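Local coordinates for endo-1,4-beta-mannanase (Eisenia fetida, PDB 5Y6T), which probably hydrolyses internal beta-1,4-mannosidic linkages of mannans, as a member of glycoside hydrolase family GH5, at residues Q32-D37 against L117-T122; P148-L153 against G160-M165; E231-D236 against R241-D246; A323-A328 against A339-G344; N346-R351 against G358-I363. All coordinates share one frame; numbering follows the deposited sequence.

Interaction 1 (Q32-D37 against L117-T122); sequences QNYGRD and LWNGAT
At the C-terminal end of barrel strand 112-119, Asn119 reaches across to Tyr34, which comes from the loop that follows strand 20-28. The amide nitrogen ND2 of Asn119 donates to the phenol oxygen OH of Tyr34 at 3.2 Å, with an angle of 159° at the hydrogen. The donor sits at the ring edge, near the ring plane, and the oxygen lies close to the amide plane, although ring and amide are turned 75° against each other. CG of Tyr34 stands anti to the backbone N (chi1 177°), which carries the phenol over to the strand end. A water bridges the same OH, 2.8 Å away, to OG1 of Thr122, to which it donates at 3.0 Å. In a (beta/alpha)8 barrel of family GH5 this end of the strands carries the substrate cleft; an isopropanol and a Tris molecule bound near the Asn119 side chain are consistent with a pocket here. OD1 of Asn119 accepts from Ala121 N at 3.0 Å, closing an Asx turn as the chain leaves the strand, and also from Asn166, so both ends of the amide are engaged. Tyr34 itself rides on a type II turn from Asn33 to Arg36, and the Asp37 carboxylate holds Gln32 N and Asn33 N at the base of that turn.

Interaction 2 (P148-L153 against G160-M165); sequences PMVSAL and GGWEVM
The indole of Trp162 is met by three side chains of segment 148-153, at the C-terminal part of helix 135-152. Val150 lays CG2 over one face of the indole, 4.1 Å from the centroid of the six-membered ring and 23° off its normal, a CH-pi contact offset toward the rim; with CG1 anti to the backbone N (chi1 166°), CG2 is the branch turned onto the ring. Leu153 comes at the edge, its CD1 4.1 Å from CZ2 of Trp162. Met149 approaches obliquely: its CG lies 4.0 Å from CH2 of Trp162, and its sulfur adds a Met-aromatic contact. The indole nitrogen is served by a water bridge, for NE1 of Trp162 donates at 3.0 Å to an in-plane water that in turn donates to Val150 O. Further out, Trp162 also packs on Ile115 and Leu117 of strand 112-119, while Met149 rests against helix 95-108. Trp162 fills the layer between strand 159-163 and helix 135-152, which links the neighbouring parallel strands 112-119 and 159-163 in a beta-alpha-beta crossover of the (beta/alpha)8 barrel.

Interaction 3 (E231-D236 against R241-D246); sequences ERAQTD and RNYYTD
Tyr243 N donates to Ala233 O at 2.9 Å, nearly straight at 168°, and Asn242 N donates to OD1 of Asp236 at 3.0 Å, meeting that oxygen from above the carboxylate plane. Water links the same pair: one molecule donates to OD2 of Asp236 and accepts from ND2 of Asn242. OD1 of Asn242 takes Tyr244 N at 3.0 Å in an Asx turn, with CG of Asn242 anti to its own backbone N (chi1 -171°). Around these bonds Ala233 CB packs against the rims of two rings, 3.7 Å from CD2 of Tyr243 and 4.0 Å from CE2 of Tyr244. Gln234 sets CG at the Tyr244 ring edge, with its amide held by Gln264 and strand 223-228, and Tyr244 OH bonds to Glu169. Arg241 lays CG over one face of Tyr243. Together these contacts fold back the loop that follows strand 223-228. The backbone N-H of Asn242 and waters share the Asp236 carboxylate; Arg241, its guanidinium bonded to Asp184 O, has NE 5.0 Å from OD1 of Asp236, not in contact, and may favour the charged carboxylate.

Interaction 4 (A323-A328 against A339-G344); sequences AWSWQA and ATQAQG
Ser325 OG donates to OE1 of Gln341 at 2.7 Å, the shortest polar bond here, arriving in the carbonyl plane on a lone pair of the amide. The other end of that amide is used as well: NE2 of Gln341 donates to Gln327 O at 2.9 Å, with an angle of 165° at the hydrogen. Gln327 O lies in the amide plane of Gln341, yet the donor stands above the plane of the Gln327 carbonyl. NE2 has a second acceptor in Ser337 O, just before the helix segment. The glutamine chain runs extended beyond CG (chi2 165°), which carries the amide from helix 338-348 to barrel strand 322-325 and the residues that follow it. There the chain makes a cis peptide between Trp326 and Gln327, as is common after this strand in GH5 enzymes, and Gln327 CB lies over the centre of one Trp326 ring face, 3.7 Å above its plane. A bound Tris molecule sits beside the Trp326 side chain. An alanine at Gln341 is likely to leave the Ser325 hydroxyl and the Gln327 carbonyl without these partners and to open a gap between helix and strand. One buried neutral amide, donating and accepting at once, thus ties both sides of the cis peptide to the helix without any charge.

Interaction 5 (N346-R351 against G358-I363); sequences NHLRGR and GRIDII
The carboxylate of Asp361 turns its syn side to the backbone of Gly350, whose N donates to OD1 at 2.9 Å from 31° out of the carboxylate plane. The aliphatic CG of Arg349 lies 3.8 Å from the same OD1, while its guanidinium turns away to Ala60 O. Arg351 places CZ over one face of the His347 ring, offset toward the rim, and grips His347 O side-on with NE at 2.8 Å and NH2 at 2.9 Å. In one of its two modelled conformers the Arg359 guanidinium has Asp361 O at its edge, in plane, NE donating at 2.8 Å, and it continues to a salt bridge with Glu20. Helix 338-348 ends here in a type II turn from Leu348 to Arg351, after which the chain runs into a small antiparallel pair, 352-353 with 358-359. Ile360 N extends that pairing by donating to Arg351 O at 3.2 Å, and a water joins Arg351 O to Asp361 N. Replacing Asp361 by an alanine would probably leave the Gly350 N-H without its carboxylate partner and let the turn shift. Ile360, with CG1 anti to the carbonyl carbon (chi1 -60°), brings CD1 to 3.9 Å from CB of Leu348, and both side chains pack on Phe23 of strand 20-28.

How the interactions relate
Along the chain the five contacts follow one another in series; none nests in or crosses another. Interaction 1 closes the longest loop, with 79 residues between its segments, joining the loop after strand 20-28 to the end of strand 112-119. Interaction 2 closes a short connection from helix 135-152 to strand 159-163, and touches interaction 1 where strands 112-119 and 159-163 pair, as between Leu117 N and Glu163 O. Interaction 3 folds the loop before helix 246-253 back on itself, about 23 Å from interaction 2 between centres. Interactions 4 and 5 share helix 338-348: the first fixes it to strand 322-325 of the barrel sheet, the second ties its C-terminal end to segment 358-363.

Interaction 1 (Q32-D37 against L117-T122)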
# COMPACT_ATOMS: atom_id res chain seq x y z
N GLN A 32 10.48 9.81 4.91
CA GLN A 32 11.21 11.01 5.41
C GLN A 32 12.35 11.28 4.44
O GLN A 32 12.37 12.33 3.77
CB GLN A 32 11.72 10.78 6.82
CG GLN A 32 12.55 11.92 7.44
CD GLN A 32 11.78 13.21 7.61
OE1 GLN A 32 10.55 13.25 7.61
NE2 GLN A 32 12.51 14.30 7.73
N ASN A 33 13.29 10.35 4.36
CA ASN A 33 14.28 10.37 3.30
C ASN A 33 13.94 9.26 2.29
O ASN A 33 14.20 8.10 2.56
CB ASN A 33 15.65 10.12 3.88
CG ASN A 33 16.15 11.29 4.75
OD1 ASN A 33 15.50 12.35 4.82
ND2 ASN A 33 17.26 11.07 5.46
N TYR A 34 13.35 9.64 1.15
CA TYR A 34 12.83 8.66 0.20
C TYR A 34 13.79 7.53 -0.14
O TYR A 34 14.92 7.77 -0.62
CB TYR A 34 12.46 9.42 -1.07
CG TYR A 34 11.97 8.59 -2.19
CD1 TYR A 34 10.60 8.29 -2.35
CD2 TYR A 34 12.83 8.19 -3.18
CE1 TYR A 34 10.18 7.55 -3.46
CE2 TYR A 34 12.39 7.46 -4.27
CZ TYR A 34 11.07 7.17 -4.41
OH TYR A 34 10.66 6.43 -5.52
N GLY A 35 13.35 6.29 0.08
CA GLY A 35 14.08 5.08 -0.20
C GLY A 35 15.26 4.86 0.72
O GLY A 35 15.93 3.87 0.59
N ARG A 36 15.45 5.77 1.72
CA ARG A 36 16.62 5.71 2.59
C ARG A 36 16.22 5.89 4.05
O ARG A 36 16.97 6.42 4.87
CB ARG A 36 17.63 6.77 2.13
CG ARG A 36 18.09 6.53 0.72
CD ARG A 36 19.17 7.51 0.28
NE ARG A 36 19.78 7.15 -1.00
CZ ARG A 36 21.09 7.26 -1.26
NH1 ARG A 36 21.94 7.70 -0.34
NH2 ARG A 36 21.55 6.93 -2.46
N ASP A 37 15.02 5.42 4.39
CA ASP A 37 14.55 5.54 5.76
C ASP A 37 14.94 4.37 6.65
O ASP A 37 15.12 4.51 7.86
CB ASP A 37 13.03 5.68 5.75
CG ASP A 37 12.60 7.07 5.34
OD1 ASP A 37 13.21 8.03 5.86
OD2 ASP A 37 11.64 7.23 4.60
N LEU A 117 6.84 -2.26 -0.12
CA LEU A 117 8.19 -2.63 -0.56
C LEU A 117 8.74 -1.82 -1.73
O LEU A 117 9.79 -1.18 -1.58
CB LEU A 117 8.22 -4.10 -0.91
CG LEU A 117 7.87 -5.12 0.18
CD1 LEU A 117 7.89 -6.57 -0.33
CD2 LEU A 117 8.85 -5.05 1.33
N TRP A 118 7.99 -1.80 -2.82
CA TRP A 118 8.48 -1.29 -4.05
C TRP A 118 7.61 -0.15 -4.56
O TRP A 118 6.43 -0.10 -4.24
CB TRP A 118 8.55 -2.36 -5.12
CG TRP A 118 9.38 -3.53 -4.75
CD1 TRP A 118 8.91 -4.75 -4.39
CD2 TRP A 118 10.79 -3.66 -4.81
NE1 TRP A 118 9.93 -5.62 -4.20
CE2 TRP A 118 11.10 -4.98 -4.49
CE3 TRP A 118 11.84 -2.79 -5.16
CZ2 TRP A 118 12.42 -5.44 -4.39
CZ3 TRP A 118 13.10 -3.24 -5.11
CH2 TRP A 118 13.39 -4.57 -4.71
N ASN A 119 8.21 0.71 -5.41
CA ASN A 119 7.44 1.76 -6.11
C ASN A 119 7.34 1.57 -7.59
O ASN A 119 8.32 1.29 -8.28
CB ASN A 119 8.08 3.15 -5.80
CG ASN A 119 7.18 4.32 -6.20
OD1 ASN A 119 5.99 4.16 -6.37
ND2 ASN A 119 7.78 5.49 -6.39
N GLY A 120 6.10 1.59 -8.04
CA GLY A 120 5.69 1.54 -9.40
C GLY A 120 5.39 2.88 -10.07
O GLY A 120 5.05 2.91 -11.24
N ALA A 121 5.45 3.96 -9.30
CA ALA A 121 5.11 5.30 -9.76
C ALA A 121 6.33 6.06 -10.30
O ALA A 121 6.20 7.20 -10.80
CB ALA A 121 4.37 6.05 -8.65
N THR A 122 7.52 5.45 -10.18
CA THR A 122 8.71 6.00 -10.80
C THR A 122 9.42 4.90 -11.56
O THR A 122 9.18 3.72 -11.35
CB THR A 122 9.69 6.56 -9.77
OG1 THR A 122 10.04 5.54 -8.80
CG2 THR A 122 9.05 7.84 -9.06
O HOH W 1 12.34 7.07 -7.62

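Interaction 2 (P148-L153 against G160-M165)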
# COMPACT_ATOMS: atom_id res chain seq x y z
N PRO A 148 13.14 -13.56 5.47
CA PRO A 148 13.70 -13.35 6.81
C PRO A 148 13.16 -12.12 7.57
O PRO A 148 12.85 -12.23 8.77
CB PRO A 148 15.19 -13.16 6.54
CG PRO A 148 15.41 -14.01 5.30
CD PRO A 148 14.21 -13.66 4.44
N MET A 149 13.00 -11.01 6.84
CA MET A 149 12.40 -9.81 7.40
C MET A 149 10.95 -10.02 7.88
O MET A 149 10.56 -9.66 8.98
CB MET A 149 12.52 -8.65 6.41
CG MET A 149 11.83 -7.41 6.87
SD MET A 149 12.24 -6.04 5.79
CE MET A 149 11.70 -6.67 4.24
N VAL A 150 10.15 -10.59 7.00
CA VAL A 150 8.74 -10.79 7.26
C VAL A 150 8.60 -11.72 8.49
O VAL A 150 7.79 -11.49 9.33
CB VAL A 150 8.05 -11.32 6.03
CG1 VAL A 150 6.66 -11.85 6.41
CG2 VAL A 150 7.93 -10.24 4.95
N SER A 151 9.36 -12.80 8.48
CA SER A 151 9.30 -13.77 9.61
C SER A 151 9.67 -13.13 10.94
O SER A 151 9.06 -13.28 11.96
CB SER A 151 10.27 -14.95 9.29
OG SER A 151 10.26 -15.89 10.39
N ALA A 152 10.76 -12.37 10.95
CA ALA A 152 11.24 -11.78 12.16
C ALA A 152 10.21 -10.78 12.68
O ALA A 152 10.16 -10.57 13.87
CB ALA A 152 12.57 -11.06 11.90
N LEU A 153 9.51 -10.07 11.77
CA LEU A 153 8.52 -9.06 12.18
C LEU A 153 7.12 -9.56 12.45
O LEU A 153 6.16 -8.78 12.67
CB LEU A 153 8.51 -7.87 11.16
CG LEU A 153 9.85 -7.19 11.06
CD1 LEU A 153 9.71 -6.17 9.94
CD2 LEU A 153 10.24 -6.50 12.34
N GLY A 160 0.20 -3.78 10.50
CA GLY A 160 -1.12 -3.98 9.92
C GLY A 160 -1.10 -4.82 8.67
O GLY A 160 -2.00 -5.68 8.49
N GLY A 161 -0.12 -4.56 7.81
CA GLY A 161 0.04 -5.30 6.62
C GLY A 161 1.20 -4.88 5.74
O GLY A 161 1.84 -3.86 5.99
N TRP A 162 1.49 -5.72 4.78
CA TRP A 162 2.52 -5.48 3.76
C TRP A 162 1.83 -5.16 2.44
O TRP A 162 0.71 -5.59 2.18
CB TRP A 162 3.38 -6.71 3.56
CG TRP A 162 4.24 -7.11 4.72
CD1 TRP A 162 3.87 -7.95 5.73
CD2 TRP A 162 5.53 -6.62 5.05
NE1 TRP A 162 4.85 -8.08 6.65
CE2 TRP A 162 5.93 -7.29 6.25
CE3 TRP A 162 6.44 -5.75 4.42
CZ2 TRP A 162 7.13 -7.00 6.92
CZ3 TRP A 162 7.66 -5.52 5.03
CH2 TRP A 162 8.02 -6.19 6.24
N GLU A 163 2.57 -4.50 1.54
CA GLU A 163 2.13 -4.13 0.23
C GLU A 163 3.29 -4.27 -0.71
O GLU A 163 4.35 -3.71 -0.49
CB GLU A 163 1.60 -2.68 0.17
CG GLU A 163 1.13 -2.23 -1.17
CD GLU A 163 0.51 -0.86 -1.18
OE1 GLU A 163 0.09 -0.37 -0.09
OE2 GLU A 163 0.43 -0.26 -2.25
N VAL A 164 3.15 -5.12 -1.74
CA VAL A 164 4.29 -5.34 -2.58
C VAL A 164 4.75 -4.12 -3.34
O VAL A 164 5.94 -3.94 -3.48
CB VAL A 164 4.12 -6.61 -3.51
CG1 VAL A 164 5.26 -6.72 -4.53
CG2 VAL A 164 4.06 -7.85 -2.62
N MET A 165 3.80 -3.46 -3.99
CA MET A 165 4.13 -2.38 -4.91
C MET A 165 3.13 -1.27 -4.95
O MET A 165 1.94 -1.50 -5.16
CB MET A 165 4.35 -2.93 -6.30
CG MET A 165 4.83 -1.85 -7.26
SD MET A 165 4.94 -2.40 -8.97
CE MET A 165 6.26 -3.62 -8.93
O HOH W 2 5.32 -9.92 8.99

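Interaction 3 (E231-D236 against R241-D246)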
# COMPACT_ATOMS: atom_id res chain seq x y z
N GLU A 231 -9.16 3.54 -9.72
CA GLU A 231 -10.09 2.45 -9.71
C GLU A 231 -9.96 1.60 -10.96
O GLU A 231 -10.48 0.48 -10.97
CB GLU A 231 -11.54 2.95 -9.58
CG GLU A 231 -12.04 3.74 -10.82
CD GLU A 231 -11.73 5.25 -10.79
OE1 GLU A 231 -10.82 5.70 -10.05
OE2 GLU A 231 -12.38 5.95 -11.63
N ARG A 232 -9.35 2.14 -12.04
CA ARG A 232 -9.38 1.51 -13.32
C ARG A 232 -8.72 0.15 -13.38
O ARG A 232 -8.97 -0.61 -14.32
CB ARG A 232 -8.72 2.40 -14.38
CG ARG A 232 -9.36 3.77 -14.56
CD ARG A 232 -8.58 4.44 -15.68
NE ARG A 232 -8.87 5.86 -15.87
CZ ARG A 232 -8.35 6.89 -15.20
NH1 ARG A 232 -7.57 6.75 -14.14
NH2 ARG A 232 -8.72 8.13 -15.58
N ALA A 233 -7.85 -0.17 -12.40
CA ALA A 233 -7.23 -1.46 -12.32
C ALA A 233 -7.68 -2.38 -11.18
O ALA A 233 -7.09 -3.48 -11.00
CB ALA A 233 -5.72 -1.25 -12.24
N GLN A 234 -8.73 -1.98 -10.45
CA GLN A 234 -9.21 -2.76 -9.32
C GLN A 234 -10.70 -2.89 -9.26
O GLN A 234 -11.28 -2.98 -8.20
CB GLN A 234 -8.62 -2.22 -8.03
CG GLN A 234 -7.24 -2.79 -7.79
CD GLN A 234 -6.63 -2.57 -6.41
OE1 GLN A 234 -7.32 -2.64 -5.43
NE2 GLN A 234 -5.28 -2.43 -6.35
N THR A 235 -11.35 -2.86 -10.43
CA THR A 235 -12.79 -3.20 -10.45
C THR A 235 -13.08 -3.80 -11.85
O THR A 235 -12.52 -3.29 -12.81
CB THR A 235 -13.76 -2.05 -10.08
OG1 THR A 235 -15.10 -2.52 -10.05
CG2 THR A 235 -13.70 -0.84 -11.02
N ASP A 236 -13.98 -4.78 -11.90
CA ASP A 236 -14.55 -5.26 -13.17
C ASP A 236 -15.84 -4.51 -13.55
O ASP A 236 -16.48 -4.80 -14.58
CB ASP A 236 -14.72 -6.79 -13.08
CG ASP A 236 -13.41 -7.46 -12.96
OD1 ASP A 236 -12.60 -7.17 -13.84
OD2 ASP A 236 -13.18 -8.22 -12.00
N ARG A 241 -11.09 -3.07 -15.32
CA ARG A 241 -10.77 -4.44 -15.01
C ARG A 241 -10.02 -4.51 -13.68
O ARG A 241 -9.22 -3.63 -13.35
CB ARG A 241 -9.88 -5.01 -16.13
CG ARG A 241 -9.34 -6.44 -15.87
CD ARG A 241 -8.82 -7.11 -17.13
NE ARG A 241 -9.94 -7.37 -18.03
CZ ARG A 241 -9.97 -7.17 -19.36
NH1 ARG A 241 -8.91 -6.74 -19.98
NH2 ARG A 241 -11.07 -7.39 -20.04
N ASN A 242 -10.23 -5.57 -12.96
CA ASN A 242 -9.50 -5.83 -11.73
C ASN A 242 -8.33 -6.79 -11.93
O ASN A 242 -8.51 -8.01 -12.12
CB ASN A 242 -10.44 -6.32 -10.63
CG ASN A 242 -9.77 -6.39 -9.27
OD1 ASN A 242 -8.57 -6.30 -9.14
ND2 ASN A 242 -10.57 -6.52 -8.24
N TYR A 243 -7.13 -6.22 -11.97
CA TYR A 243 -5.93 -6.96 -12.31
C TYR A 243 -5.34 -7.70 -11.14
O TYR A 243 -4.43 -8.47 -11.32
CB TYR A 243 -4.92 -6.02 -12.92
CG TYR A 243 -5.35 -5.55 -14.22
CD1 TYR A 243 -5.16 -6.32 -15.38
CD2 TYR A 243 -5.94 -4.29 -14.36
CE1 TYR A 243 -5.62 -5.87 -16.58
CE2 TYR A 243 -6.41 -3.82 -15.60
CZ TYR A 243 -6.22 -4.63 -16.72
OH TYR A 243 -6.67 -4.18 -17.95
N TYR A 244 -5.92 -7.55 -9.95
CA TYR A 244 -5.24 -8.09 -8.75
C TYR A 244 -6.17 -9.03 -7.97
O TYR A 244 -5.96 -9.30 -6.80
CB TYR A 244 -4.72 -6.93 -7.84
CG TYR A 244 -3.90 -5.96 -8.65
CD1 TYR A 244 -2.64 -6.25 -9.01
CD2 TYR A 244 -4.49 -4.82 -9.21
CE1 TYR A 244 -1.90 -5.43 -9.85
CE2 TYR A 244 -3.74 -3.97 -9.99
CZ TYR A 244 -2.44 -4.27 -10.31
OH TYR A 244 -1.71 -3.40 -11.15
N THR A 245 -7.14 -9.58 -8.69
CA THR A 245 -7.95 -10.67 -8.16
C THR A 245 -7.10 -11.89 -7.93
O THR A 245 -6.04 -12.05 -8.51
CB THR A 245 -9.07 -11.05 -9.13
OG1 THR A 245 -8.48 -11.52 -10.34
CG2 THR A 245 -9.98 -9.83 -9.42
N ASP A 246 -7.61 -12.80 -7.10
CA ASP A 246 -6.91 -14.08 -6.85
C ASP A 246 -6.66 -14.79 -8.15
O ASP A 246 -5.56 -15.24 -8.42
CB ASP A 246 -7.73 -15.00 -5.95
CG ASP A 246 -7.97 -14.44 -4.58
OD1 ASP A 246 -7.63 -13.30 -4.22
OD2 ASP A 246 -8.50 -15.21 -3.78
O HOH W 3 -13.38 -7.57 -9.34
O HOH W 4 -10.70 -9.36 -13.17

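Interaction 4 (A323-A328 against A339-G344)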
# COMPACT_ATOMS: atom_id res chain seq x y z
N ALA A 323 -8.93 5.14 4.74
CA ALA A 323 -8.61 6.33 4.04
C ALA A 323 -7.24 6.85 4.51
O ALA A 323 -7.09 7.09 5.67
CB ALA A 323 -9.70 7.34 4.32
N TRP A 324 -6.27 6.90 3.58
CA TRP A 324 -4.96 7.41 3.86
C TRP A 324 -4.66 8.58 2.96
O TRP A 324 -4.54 8.42 1.78
CB TRP A 324 -3.88 6.38 3.70
CG TRP A 324 -4.00 5.22 4.67
CD1 TRP A 324 -4.32 5.27 5.99
CD2 TRP A 324 -3.75 3.84 4.37
NE1 TRP A 324 -4.31 4.01 6.51
CE2 TRP A 324 -3.96 3.12 5.53
CE3 TRP A 324 -3.40 3.15 3.21
CZ2 TRP A 324 -3.80 1.71 5.57
CZ3 TRP A 324 -3.24 1.78 3.24
CH2 TRP A 324 -3.41 1.07 4.42
N SER A 325 -4.53 9.78 3.58
CA SER A 325 -4.21 10.99 2.82
C SER A 325 -2.77 11.05 2.34
O SER A 325 -1.89 10.36 2.86
CB SER A 325 -4.58 12.19 3.67
OG SER A 325 -3.85 12.23 4.88
N TRP A 326 -2.53 11.93 1.37
CA TRP A 326 -1.24 12.11 0.75
C TRP A 326 -0.72 13.56 1.07
O TRP A 326 -1.35 14.53 0.67
CB TRP A 326 -1.32 11.91 -0.78
CG TRP A 326 0.04 11.92 -1.38
CD1 TRP A 326 0.67 12.98 -1.99
CD2 TRP A 326 0.97 10.85 -1.36
NE1 TRP A 326 1.98 12.62 -2.33
CE2 TRP A 326 2.17 11.31 -2.00
CE3 TRP A 326 0.92 9.52 -0.90
CZ2 TRP A 326 3.31 10.49 -2.12
CZ3 TRP A 326 2.05 8.72 -1.07
CH2 TRP A 326 3.21 9.22 -1.68
N GLN A 327 0.45 13.69 1.68
CA GLN A 327 1.20 12.74 2.49
C GLN A 327 1.76 13.57 3.68
O GLN A 327 1.87 14.81 3.61
CB GLN A 327 2.37 12.07 1.79
CG GLN A 327 3.33 13.05 1.13
CD GLN A 327 4.53 12.36 0.43
OE1 GLN A 327 5.00 11.27 0.84
NE2 GLN A 327 5.08 13.03 -0.59
N ALA A 328 2.08 12.88 4.79
CA ALA A 328 2.46 13.50 6.09
C ALA A 328 3.64 14.44 5.96
O ALA A 328 3.67 15.45 6.64
CB ALA A 328 2.73 12.47 7.15
N ALA A 339 -1.09 19.67 8.48
CA ALA A 339 -2.21 20.34 9.19
C ALA A 339 -3.56 20.12 8.49
O ALA A 339 -4.58 19.89 9.12
CB ALA A 339 -1.94 21.84 9.33
N THR A 340 -3.53 20.17 7.18
CA THR A 340 -4.76 19.92 6.44
C THR A 340 -5.21 18.47 6.65
O THR A 340 -6.39 18.19 6.94
CB THR A 340 -4.57 20.28 4.94
OG1 THR A 340 -4.45 21.70 4.81
CG2 THR A 340 -5.73 19.79 4.04
N GLN A 341 -4.31 17.54 6.46
CA GLN A 341 -4.64 16.12 6.63
C GLN A 341 -5.15 15.84 8.05
O GLN A 341 -6.09 15.03 8.23
CB GLN A 341 -3.46 15.24 6.30
CG GLN A 341 -3.12 15.33 4.81
CD GLN A 341 -1.75 14.79 4.45
OE1 GLN A 341 -1.60 13.60 4.29
NE2 GLN A 341 -0.76 15.63 4.46
N ALA A 342 -4.51 16.45 9.04
CA ALA A 342 -4.96 16.32 10.43
C ALA A 342 -6.45 16.64 10.53
O ALA A 342 -7.10 16.06 11.33
CB ALA A 342 -4.17 17.21 11.36
N GLN A 343 -6.99 17.60 9.77
CA GLN A 343 -8.44 17.94 9.91
C GLN A 343 -9.30 16.74 9.57
O GLN A 343 -10.35 16.50 10.16
CB GLN A 343 -8.83 19.14 9.07
CG GLN A 343 -8.07 20.41 9.41
CD GLN A 343 -8.51 21.53 8.43
OE1 GLN A 343 -8.25 21.46 7.25
NE2 GLN A 343 -9.25 22.47 8.93
N GLY A 344 -8.89 15.98 8.58
CA GLY A 344 -9.64 14.77 8.29
C GLY A 344 -9.54 13.71 9.31
O GLY A 344 -10.53 13.07 9.57

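Interaction 5 (N346-R351 against G358-I363)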
# COMPACT_ATOMS: atom_id res chain seq x y z
N ASN A 346 -9.05 14.33 12.45
CA ASN A 346 -9.88 14.84 13.53
C ASN A 346 -11.34 14.50 13.34
O ASN A 346 -12.03 14.09 14.27
CB ASN A 346 -9.82 16.36 13.68
CG ASN A 346 -8.44 16.97 14.00
OD1 ASN A 346 -8.29 18.17 13.72
ND2 ASN A 346 -7.48 16.23 14.52
N HIS A 347 -11.82 14.66 12.13
CA HIS A 347 -13.22 14.40 11.82
C HIS A 347 -13.69 12.97 12.12
O HIS A 347 -14.83 12.76 12.57
CB HIS A 347 -13.47 14.71 10.37
CG HIS A 347 -14.86 14.41 9.92
ND1 HIS A 347 -15.97 15.09 10.39
CD2 HIS A 347 -15.33 13.47 9.06
CE1 HIS A 347 -17.06 14.59 9.83
NE2 HIS A 347 -16.71 13.59 9.03
N LEU A 348 -12.83 11.98 11.91
CA LEU A 348 -13.21 10.57 12.19
C LEU A 348 -12.98 10.11 13.60
O LEU A 348 -13.44 9.04 14.00
CB LEU A 348 -12.55 9.57 11.22
CG LEU A 348 -12.98 9.84 9.77
CD1 LEU A 348 -12.37 8.78 8.90
CD2 LEU A 348 -14.50 9.87 9.57
N ARG A 349 -12.22 10.88 14.35
CA ARG A 349 -11.85 10.48 15.72
C ARG A 349 -13.15 10.16 16.51
O ARG A 349 -14.17 10.89 16.43
CB ARG A 349 -11.11 11.58 16.44
CG ARG A 349 -10.54 11.09 17.77
CD ARG A 349 -9.98 12.05 18.75
NE ARG A 349 -9.59 13.34 18.26
CZ ARG A 349 -8.37 13.84 18.30
NH1 ARG A 349 -7.37 13.12 18.75
NH2 ARG A 349 -8.17 15.09 17.94
N GLY A 350 -13.06 9.07 17.25
CA GLY A 350 -14.16 8.69 18.16
C GLY A 350 -15.34 8.02 17.47
O GLY A 350 -16.27 7.64 18.14
N ARG A 351 -15.35 7.91 16.13
CA ARG A 351 -16.45 7.23 15.46
C ARG A 351 -16.41 5.75 15.63
O ARG A 351 -15.34 5.15 15.67
CB ARG A 351 -16.52 7.63 14.00
CG ARG A 351 -16.73 9.15 13.97
CD ARG A 351 -17.25 9.73 12.74
NE ARG A 351 -17.09 11.18 12.74
CZ ARG A 351 -17.95 12.12 13.17
NH1 ARG A 351 -19.13 11.84 13.70
NH2 ARG A 351 -17.63 13.40 12.98
N GLY A 358 -16.93 1.47 10.98
CA GLY A 358 -16.54 0.75 12.19
C GLY A 358 -15.62 1.58 13.11
O GLY A 358 -15.64 2.82 13.12
N ARG A 359 -14.82 0.89 13.89
CA ARG A 359 -14.08 1.50 14.98
C ARG A 359 -12.85 2.25 14.45
O ARG A 359 -12.09 1.71 13.71
CB ARG A 359 -13.64 0.43 15.96
CG ARG A 359 -12.81 0.94 17.10
CD ARG A 359 -12.66 -0.13 18.19
NE ARG A 359 -12.04 0.41 19.41
CZ ARG A 359 -11.99 -0.20 20.60
NH1 ARG A 359 -12.54 -1.39 20.79
NH2 ARG A 359 -11.40 0.40 21.62
N ILE A 360 -12.68 3.49 14.85
CA ILE A 360 -11.53 4.35 14.60
C ILE A 360 -10.56 4.32 15.77
O ILE A 360 -9.35 4.13 15.54
CB ILE A 360 -11.97 5.82 14.33
CG1 ILE A 360 -12.89 5.88 13.11
CG2 ILE A 360 -10.76 6.75 14.24
CD1 ILE A 360 -12.19 5.75 11.77
N ASP A 361 -11.06 4.44 17.03
CA ASP A 361 -10.14 4.58 18.17
C ASP A 361 -9.72 3.18 18.61
O ASP A 361 -10.25 2.61 19.58
CB ASP A 361 -10.76 5.32 19.38
CG ASP A 361 -11.20 6.76 19.05
OD1 ASP A 361 -10.85 7.35 17.98
OD2 ASP A 361 -11.93 7.34 19.86
N ILE A 362 -8.79 2.61 17.89
CA ILE A 362 -8.36 1.25 18.10
C ILE A 362 -7.37 1.20 19.26
O ILE A 362 -6.60 2.14 19.49
CB ILE A 362 -7.73 0.75 16.79
CG1 ILE A 362 -8.82 0.60 15.74
CG2 ILE A 362 -7.01 -0.57 16.99
CD1 ILE A 362 -8.27 0.57 14.34
N ILE A 363 -7.38 0.05 19.95
CA ILE A 363 -6.45 -0.22 21.06
C ILE A 363 -5.82 -1.56 20.75
O ILE A 363 -6.49 -2.57 20.57
CB ILE A 363 -7.18 -0.25 22.41
CG1 ILE A 363 -7.74 1.14 22.71
CG2 ILE A 363 -6.22 -0.59 23.52
CD1 ILE A 363 -6.75 2.19 23.12
O HOH W 5 -13.73 4.90 17.83